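Long-range contact in fibrillarin-like pre-rRNA processing protein (Archaeoglobus fulgidus, PDB 1NT2), which transfers methyl groups from S-adenosyl-L-methionine to ribose 2'-hydroxyls of rRNA and tRNA at sites selected by a guide RNA: residues I140-L151 and V179-F187. Residues are numbered along the deposited sequence; the frame is centred on the assembly and turned at random.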
loop_
_atom_site.group_PDB
_atom_site.type_symbol
_atom_site.label_atom_id
_atom_site.label_comp_id
_atom_site.label_asym_id
_atom_site.label_seq_id
_atom_site.Cartn_x
_atom_site.Cartn_y
_atom_site.Cartn_z
ATOM N N ILE A 140 -21.534 -33.031 5.107
ATOM C CA ILE A 140 -22.224 -33.777 6.149
ATOM C C ILE A 140 -22.968 -32.916 7.175
ATOM O O ILE A 140 -23.975 -33.339 7.745
ATOM C CB ILE A 140 -21.237 -34.704 6.855
ATOM C CG1 ILE A 140 -20.459 -35.493 5.811
ATOM C CG2 ILE A 140 -21.976 -35.676 7.736
ATOM C CD1 ILE A 140 -21.347 -36.179 4.793
ATOM N N GLU A 141 -22.472 -31.709 7.412
ATOM C CA GLU A 141 -23.127 -30.809 8.346
ATOM C C GLU A 141 -24.461 -30.377 7.746
ATOM O O GLU A 141 -25.510 -30.536 8.359
ATOM C CB GLU A 141 -22.261 -29.577 8.591
ATOM C CG GLU A 141 -20.971 -29.845 9.348
ATOM C CD GLU A 141 -21.049 -29.420 10.813
ATOM O OE1 GLU A 141 -21.863 -30.010 11.568
ATOM O OE2 GLU A 141 -20.292 -28.493 11.204
ATOM N N ILE A 142 -24.411 -29.830 6.536
ATOM C CA ILE A 142 -25.617 -29.372 5.860
ATOM C C ILE A 142 -26.599 -30.519 5.747
ATOM O O ILE A 142 -27.807 -30.337 5.911
ATOM C CB ILE A 142 -25.318 -28.832 4.436
ATOM C CG1 ILE A 142 -24.261 -27.732 4.508
ATOM C CG2 ILE A 142 -26.576 -28.243 3.819
ATOM C CD1 ILE A 142 -23.878 -27.177 3.164
ATOM N N LEU A 143 -26.092 -31.709 5.470
ATOM C CA LEU A 143 -26.993 -32.833 5.363
ATOM C C LEU A 143 -27.605 -33.156 6.729
ATOM O O LEU A 143 -28.773 -33.550 6.819
ATOM C CB LEU A 143 -26.266 -34.046 4.787
ATOM C CG LEU A 143 -27.077 -35.341 4.663
ATOM C CD1 LEU A 143 -26.927 -36.146 5.942
ATOM C CD2 LEU A 143 -28.547 -35.042 4.350
ATOM N N LYS A 144 -26.830 -32.972 7.795
ATOM C CA LYS A 144 -27.322 -33.255 9.144
ATOM C C LYS A 144 -28.382 -32.273 9.596
ATOM O O LYS A 144 -29.491 -32.671 9.930
ATOM C CB LYS A 144 -26.171 -33.266 10.154
ATOM C CG LYS A 144 -25.308 -34.498 10.043
ATOM C CD LYS A 144 -24.379 -34.636 11.223
ATOM C CE LYS A 144 -23.649 -35.970 11.162
ATOM N NZ LYS A 144 -22.681 -36.150 12.279
ATOM N N ALA A 145 -28.031 -30.990 9.607
ATOM C CA ALA A 145 -28.956 -29.942 10.021
ATOM C C ALA A 145 -30.217 -29.985 9.183
ATOM O O ALA A 145 -31.305 -29.766 9.699
ATOM C CB ALA A 145 -28.301 -28.575 9.910
ATOM N N ASN A 146 -30.086 -30.277 7.894
ATOM C CA ASN A 146 -31.270 -30.340 7.049
ATOM C C ASN A 146 -32.170 -31.498 7.480
ATOM O O ASN A 146 -33.391 -31.441 7.327
ATOM C CB ASN A 146 -30.877 -30.478 5.574
ATOM C CG ASN A 146 -31.398 -29.318 4.721
ATOM O OD1 ASN A 146 -32.374 -29.455 3.973
ATOM N ND2 ASN A 146 -30.752 -28.166 4.846
ATOM N N ALA A 147 -31.563 -32.539 8.041
ATOM C CA ALA A 147 -32.311 -33.705 8.514
ATOM C C ALA A 147 -33.099 -33.363 9.784
ATOM O O ALA A 147 -34.283 -33.686 9.903
ATOM C CB ALA A 147 -31.344 -34.869 8.787
ATOM N N GLU A 148 -32.425 -32.711 10.727
ATOM C CA GLU A 148 -33.049 -32.319 11.978
ATOM C C GLU A 148 -34.361 -31.627 11.658
ATOM O O GLU A 148 -35.443 -32.092 12.023
ATOM C CB GLU A 148 -32.151 -31.342 12.731
ATOM C CG GLU A 148 -32.423 -31.273 14.230
ATOM C CD GLU A 148 -31.525 -32.217 15.034
ATOM O OE1 GLU A 148 -31.720 -32.326 16.271
ATOM O OE2 GLU A 148 -30.620 -32.840 14.425
ATOM N N PHE A 149 -34.250 -30.513 10.950
ATOM C CA PHE A 149 -35.409 -29.723 10.569
ATOM C C PHE A 149 -36.564 -30.435 9.884
ATOM O O PHE A 149 -37.705 -30.277 10.304
ATOM C CB PHE A 149 -34.987 -28.544 9.686
ATOM C CG PHE A 149 -34.577 -27.332 10.461
ATOM C CD1 PHE A 149 -33.407 -27.336 11.221
ATOM C CD2 PHE A 149 -35.366 -26.187 10.450
ATOM C CE1 PHE A 149 -33.023 -26.215 11.963
ATOM C CE2 PHE A 149 -34.995 -25.061 11.188
ATOM C CZ PHE A 149 -33.820 -25.076 11.946
ATOM N N PHE A 150 -36.288 -31.232 8.855
ATOM C CA PHE A 150 -37.386 -31.847 8.118
ATOM C C PHE A 150 -37.482 -33.372 7.973
ATOM O O PHE A 150 -38.571 -33.909 7.752
ATOM C CB PHE A 150 -37.435 -31.187 6.735
ATOM C CG PHE A 150 -37.116 -29.712 6.759
ATOM C CD1 PHE A 150 -37.950 -28.817 7.405
ATOM C CD2 PHE A 150 -35.956 -29.230 6.179
ATOM C CE1 PHE A 150 -37.627 -27.468 7.475
ATOM C CE2 PHE A 150 -35.626 -27.877 6.243
ATOM C CZ PHE A 150 -36.459 -26.999 6.891
ATOM N N LEU A 151 -36.367 -34.078 8.088
ATOM C CA LEU A 151 -36.423 -35.524 7.931
ATOM C C LEU A 151 -37.250 -36.193 9.023
ATOM O O LEU A 151 -36.772 -36.418 10.142
ATOM C CB LEU A 151 -35.020 -36.134 7.913
ATOM C CG LEU A 151 -35.034 -37.667 7.884
ATOM C CD1 LEU A 151 -35.703 -38.153 6.611
ATOM C CD2 LEU A 151 -33.624 -38.187 7.980
ATOM N N VAL A 179 -15.650 -39.536 6.709
ATOM C CA VAL A 179 -17.015 -39.081 6.477
ATOM C C VAL A 179 -18.079 -40.083 6.873
ATOM O O VAL A 179 -19.063 -39.732 7.518
ATOM C CB VAL A 179 -17.242 -38.740 5.019
ATOM C CG1 VAL A 179 -18.666 -38.260 4.829
ATOM C CG2 VAL A 179 -16.246 -37.693 4.580
ATOM N N LEU A 180 -17.893 -41.330 6.469
ATOM C CA LEU A 180 -18.860 -42.357 6.801
ATOM C C LEU A 180 -18.990 -42.457 8.324
ATOM O O LEU A 180 -20.093 -42.593 8.860
ATOM C CB LEU A 180 -18.422 -43.700 6.214
ATOM C CG LEU A 180 -19.552 -44.672 5.880
ATOM C CD1 LEU A 180 -20.361 -44.973 7.130
ATOM C CD2 LEU A 180 -20.442 -44.065 4.806
ATOM N N LYS A 181 -17.857 -42.383 9.018
ATOM C CA LYS A 181 -17.845 -42.461 10.475
ATOM C C LYS A 181 -18.533 -41.238 11.075
ATOM O O LYS A 181 -19.345 -41.360 11.995
ATOM C CB LYS A 181 -16.403 -42.554 10.990
ATOM C CG LYS A 181 -15.624 -43.740 10.424
ATOM C CD LYS A 181 -14.202 -43.848 10.986
ATOM C CE LYS A 181 -13.456 -45.031 10.362
ATOM N NZ LYS A 181 -12.089 -45.227 10.921
ATOM N N GLU A 182 -18.210 -40.065 10.537
ATOM C CA GLU A 182 -18.782 -38.808 11.008
ATOM C C GLU A 182 -20.301 -38.759 10.830
ATOM O O GLU A 182 -21.015 -38.183 11.653
ATOM C CB GLU A 182 -18.140 -37.629 10.266
ATOM C CG GLU A 182 -18.386 -36.264 10.916
ATOM C CD GLU A 182 -19.498 -35.462 10.256
ATOM O OE1 GLU A 182 -19.342 -35.070 9.079
ATOM O OE2 GLU A 182 -20.529 -35.215 10.917
ATOM N N MET A 183 -20.794 -39.377 9.761
ATOM C CA MET A 183 -22.222 -39.373 9.488
ATOM C C MET A 183 -22.977 -40.479 10.209
ATOM O O MET A 183 -24.201 -40.426 10.340
ATOM C CB MET A 183 -22.472 -39.488 7.987
ATOM C CG MET A 183 -23.920 -39.290 7.631
ATOM S SD MET A 183 -24.185 -39.302 5.888
ATOM C CE MET A 183 -24.803 -40.941 5.652
ATOM N N GLU A 184 -22.247 -41.482 10.674
ATOM C CA GLU A 184 -22.870 -42.589 11.381
ATOM C C GLU A 184 -23.567 -42.118 12.660
ATOM O O GLU A 184 -24.658 -42.584 12.989
ATOM C CB GLU A 184 -21.819 -43.646 11.728
ATOM C CG GLU A 184 -22.409 -44.883 12.377
ATOM C CD GLU A 184 -23.513 -45.499 11.532
ATOM O OE1 GLU A 184 -23.205 -46.060 10.457
ATOM O OE2 GLU A 184 -24.691 -45.409 11.942
ATOM N N GLY A 185 -22.935 -41.184 13.364
ATOM C CA GLY A 185 -23.491 -40.673 14.603
ATOM C C GLY A 185 -24.929 -40.179 14.587
ATOM O O GLY A 185 -25.485 -39.881 15.641
ATOM N N ASP A 186 -25.551 -40.091 13.418
ATOM C CA ASP A 186 -26.927 -39.600 13.347
ATOM C C ASP A 186 -27.819 -40.495 12.507
ATOM O O ASP A 186 -29.025 -40.576 12.728
ATOM C CB ASP A 186 -26.953 -38.191 12.747
ATOM C CG ASP A 186 -26.207 -37.167 13.596
ATOM O OD1 ASP A 186 -25.154 -37.505 14.186
ATOM O OD2 ASP A 186 -26.672 -36.007 13.653
ATOM N N PHE A 187 -27.221 -41.170 11.538
ATOM C CA PHE A 187 -27.977 -42.033 10.649
ATOM C C PHE A 187 -27.578 -43.488 10.780
ATOM O O PHE A 187 -26.569 -43.819 11.402
ATOM C CB PHE A 187 -27.757 -41.582 9.206
ATOM C CG PHE A 187 -28.080 -40.138 8.975
ATOM C CD1 PHE A 187 -29.378 -39.740 8.667
ATOM C CD2 PHE A 187 -27.102 -39.166 9.126
ATOM C CE1 PHE A 187 -29.700 -38.389 8.516
ATOM C CE2 PHE A 187 -27.410 -37.812 8.980
ATOM C CZ PHE A 187 -28.713 -37.423 8.675
#
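Val179 opens the contact by laying its CG1 methyl against the CG1-CD1 branch of Ile140, 3.4 Å from CD1. One turn on, Glu182 runs past Ile140 in the opposite direction and bends at its second torsion (chi2 -100°), which sets its carboxylate beside Ile140, near the start of helix 139-150. There OE2 receives the ammonium group of Lys144: NZ lies 2.7 Å from Glu182 OE2, on the anti side of the carboxylate and 27° out of its plane. The same NZ donates to the backbone O of Glu182, also at 2.7 Å, with a C=O...N angle of 150°. Lys144 is extended beyond CG, and this carries the amine across the gap between helices whose axes are 10.7 Å apart.

Met183 CB lies 3.9 Å from the CG2 methyl of Ile140, and its SD makes a looser contact with Leu143 CD1. Asp186, crossing the lysine chain at about a right angle, adds a weaker, longer salt bridge from OD1 to Lys144 NZ, completing a three-residue charged network on the more exposed side. Phe187 then brings its ring back toward the first helix: CZ meets Ala147 CB at 3.7 Å, CE2 meets Leu143 CD1 at 3.5 Å obliquely to the ring, and Leu151 CD2 sits at the edge, in the ring plane. Ile159 and Val157 of strand 155-162 lie beneath this apolar layer, touching Ile140, Leu143, Leu151 and Phe187. Two nearly parallel helices (19°) thus pack side by side on one face of the seven-stranded mixed sheet, as in the Rossmann-like fold of S-adenosylmethionine-dependent methyltransferases.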